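Local coordinates for cellulase (Xanthomonas axonopodis pv. citri, PDB 4W7W), which probably hydrolyses beta-1,4-glucosidic bonds of cellulose and its oligosaccharides as a family 5 glycoside hydrolase built on an (alpha/beta)8 barrel, at residues 240-243 and 244-248. Sequence-based numbering, arbitrary orientation.
Sequences SDSV and GQEKL
S242 and E246 join the N-cap position of helix 243-258 to its first turn through both side chain and backbone. S242 OG donates to E246 OE2 at 2.6 Å, reaching the carboxylate from above its plane, 56° out of it; the short hydroxyl thus serves E246 and caps no backbone N-H. Glutamate suits the site by its length and two acceptor oxygens: CG anti to the carbonyl carbon (chi1 -71°) and an extended chain carry the carboxylate back over the helix start, where OE1 accepts from a water that also lies 2.7 Å from S240 OG. That serine shapes the approach as an ST turn: its OG accepts from S242 N at 3.0 Å.

The helix begins with the i to i+4 bonds E246 N to S242 O (3.2 Å) and K247 N to V243 O (3.0 Å).

Apolar packing is slighter: V243 CG2 meets K247 CG and CE, each at 3.9 Å. Branched, apolar V243 suits its buried place, resting also on L227, while K247 NZ makes a weak hydrogen bond with Y231 of the glycan pocket. Q245 OE1 accepts from Q249 NE2, one turn on.

Hydroxyl, water and nearby helix N-terminus together would probably favour the ionised form of E246.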
ATOM      1  N   SER A 240      -8.915 -13.410 -17.181  1.00 11.25           N
ATOM      2  CA  SER A 240      -9.024 -13.054 -18.589  1.00 11.47           C
ATOM      3  C   SER A 240      -7.965 -12.030 -18.923  1.00 10.85           C
ATOM      4  O   SER A 240      -7.300 -11.510 -18.030  1.00 11.64           O
ATOM      5  CB  SER A 240     -10.391 -12.476 -18.934  1.00 12.01           C
ATOM      6  OG  SER A 240     -10.438 -11.100 -18.584  1.00 12.63           O
ATOM      7  N   ASP A 241      -7.854 -11.716 -20.211  1.00 11.06           N
ATOM      8  CA  ASP A 241      -6.895 -10.711 -20.657  1.00 11.21           C
ATOM      9  C   ASP A 241      -7.377  -9.274 -20.464  1.00 10.96           C
ATOM     10  O   ASP A 241      -6.671  -8.351 -20.816  1.00 12.20           O
ATOM     11  CB  ASP A 241      -6.418 -10.976 -22.094  1.00 12.65           C
ATOM     12  CG  ASP A 241      -7.507 -10.909 -23.125  1.00 14.27           C
ATOM     13  OD1 ASP A 241      -8.572 -10.334 -22.840  1.00 15.68           O
ATOM     14  OD2 ASP A 241      -7.278 -11.428 -24.253  1.00 17.41           O
ATOM     15  N   SER A 242      -8.561  -9.089 -19.874  1.00 11.51           N
ATOM     16  CA  SER A 242      -9.135  -7.763 -19.654  1.00 11.54           C
ATOM     17  C   SER A 242      -9.671  -7.538 -18.249  1.00 10.87           C
ATOM     18  O   SER A 242     -10.219  -6.469 -17.966  1.00 11.24           O
ATOM     19  CB  SER A 242     -10.251  -7.516 -20.659  1.00 13.55           C
ATOM     20  OG  SER A 242     -11.283  -8.470 -20.504  1.00 14.28           O
ATOM     21  N   VAL A 243      -9.507  -8.520 -17.374  1.00  9.96           N
ATOM     22  CA  VAL A 243     -10.180  -8.468 -16.074  1.00  9.74           C
ATOM     23  C   VAL A 243      -9.666  -7.355 -15.167  1.00  9.39           C
ATOM     24  O   VAL A 243     -10.414  -6.815 -14.362  1.00  9.97           O
ATOM     25  CB  VAL A 243     -10.142  -9.828 -15.352  1.00 10.14           C
ATOM     26  CG1 VAL A 243      -8.734 -10.257 -14.971  1.00 10.22           C
ATOM     27  CG2 VAL A 243     -11.067  -9.845 -14.154  1.00 10.71           C
ATOM     28  N   GLY A 244      -8.385  -7.020 -15.274  1.00  9.84           N
ATOM     29  CA  GLY A 244      -7.838  -5.961 -14.433  1.00  9.91           C
ATOM     30  C   GLY A 244      -8.521  -4.628 -14.630  1.00  9.47           C
ATOM     31  O   GLY A 244      -9.012  -4.027 -13.672  1.00 10.00           O
ATOM     32  N   GLN A 245      -8.552  -4.144 -15.870  1.00 10.15           N
ATOM     33  CA  GLN A 245      -9.227  -2.872 -16.140  1.00 10.57           C
ATOM     34  C   GLN A 245     -10.702  -2.959 -15.790  1.00 10.17           C
ATOM     35  O   GLN A 245     -11.256  -2.015 -15.231  1.00 11.12           O
ATOM     36  CB  GLN A 245      -8.979  -2.341 -17.555  1.00 12.79           C
ATOM     37  CG  GLN A 245      -9.584  -3.150 -18.683  1.00 14.07           C
ATOM     38  CD  GLN A 245     -11.035  -2.821 -18.986  0.70 18.70           C
ATOM     39  OE1 GLN A 245     -11.592  -1.832 -18.502  0.50 16.29           O
ATOM     40  NE2 GLN A 245     -11.651  -3.648 -19.817  0.50 23.54           N
ATOM     41  N   GLU A 246     -11.334  -4.097 -16.077  1.00  9.08           N
ATOM     42  CA  GLU A 246     -12.737  -4.271 -15.731  1.00  9.16           C
ATOM     43  C   GLU A 246     -13.017  -4.038 -14.246  1.00  8.51           C
ATOM     44  O   GLU A 246     -13.963  -3.346 -13.891  1.00  9.31           O
ATOM     45  CB  GLU A 246     -13.225  -5.652 -16.146  1.00 10.62           C
ATOM     46  CG  GLU A 246     -13.348  -5.767 -17.658  1.00 13.07           C
ATOM     47  CD  GLU A 246     -13.453  -7.188 -18.172  1.00 13.94           C
ATOM     48  OE1 GLU A 246     -13.575  -8.114 -17.342  1.00 14.57           O
ATOM     49  OE2 GLU A 246     -13.420  -7.366 -19.418  1.00 16.14           O
ATOM     50  N   LYS A 247     -12.176  -4.611 -13.398  1.00  8.52           N
ATOM     51  CA  LYS A 247     -12.377  -4.540 -11.966  1.00  8.20           C
ATOM     52  C   LYS A 247     -12.024  -3.186 -11.374  1.00  7.37           C
ATOM     53  O   LYS A 247     -12.445  -2.891 -10.250  1.00  9.07           O
ATOM     54  CB  LYS A 247     -11.595  -5.654 -11.273  1.00  9.05           C
ATOM     55  CG  LYS A 247     -12.080  -7.062 -11.601  1.00 10.65           C
ATOM     56  CD  LYS A 247     -13.563  -7.275 -11.350  1.00 11.88           C
ATOM     57  CE  LYS A 247     -14.015  -8.631 -11.829  1.00 14.00           C
ATOM     58  NZ  LYS A 247     -15.470  -8.853 -11.575  1.00 16.80           N
ATOM     59  N   LEU A 248     -11.300  -2.349 -12.107  1.00  7.56           N
ATOM     60  CA  LEU A 248     -11.017  -0.985 -11.658  1.00  6.92           C
ATOM     61  C   LEU A 248     -12.119   0.012 -11.987  1.00  7.18           C
ATOM     62  O   LEU A 248     -12.130   1.102 -11.425  1.00  7.50           O
ATOM     63  CB  LEU A 248      -9.715  -0.485 -12.285  1.00  6.75           C
ATOM     64  CG  LEU A 248      -8.430  -1.248 -11.917  1.00  7.55           C
ATOM     65  CD1 LEU A 248      -7.241  -0.549 -12.535  1.00  8.23           C
ATOM     66  CD2 LEU A 248      -8.241  -1.368 -10.412  1.00  7.74           C
TER
HETATM   67  O   HOH W   1     -12.962 -10.704 -17.880  1.00 17.26           O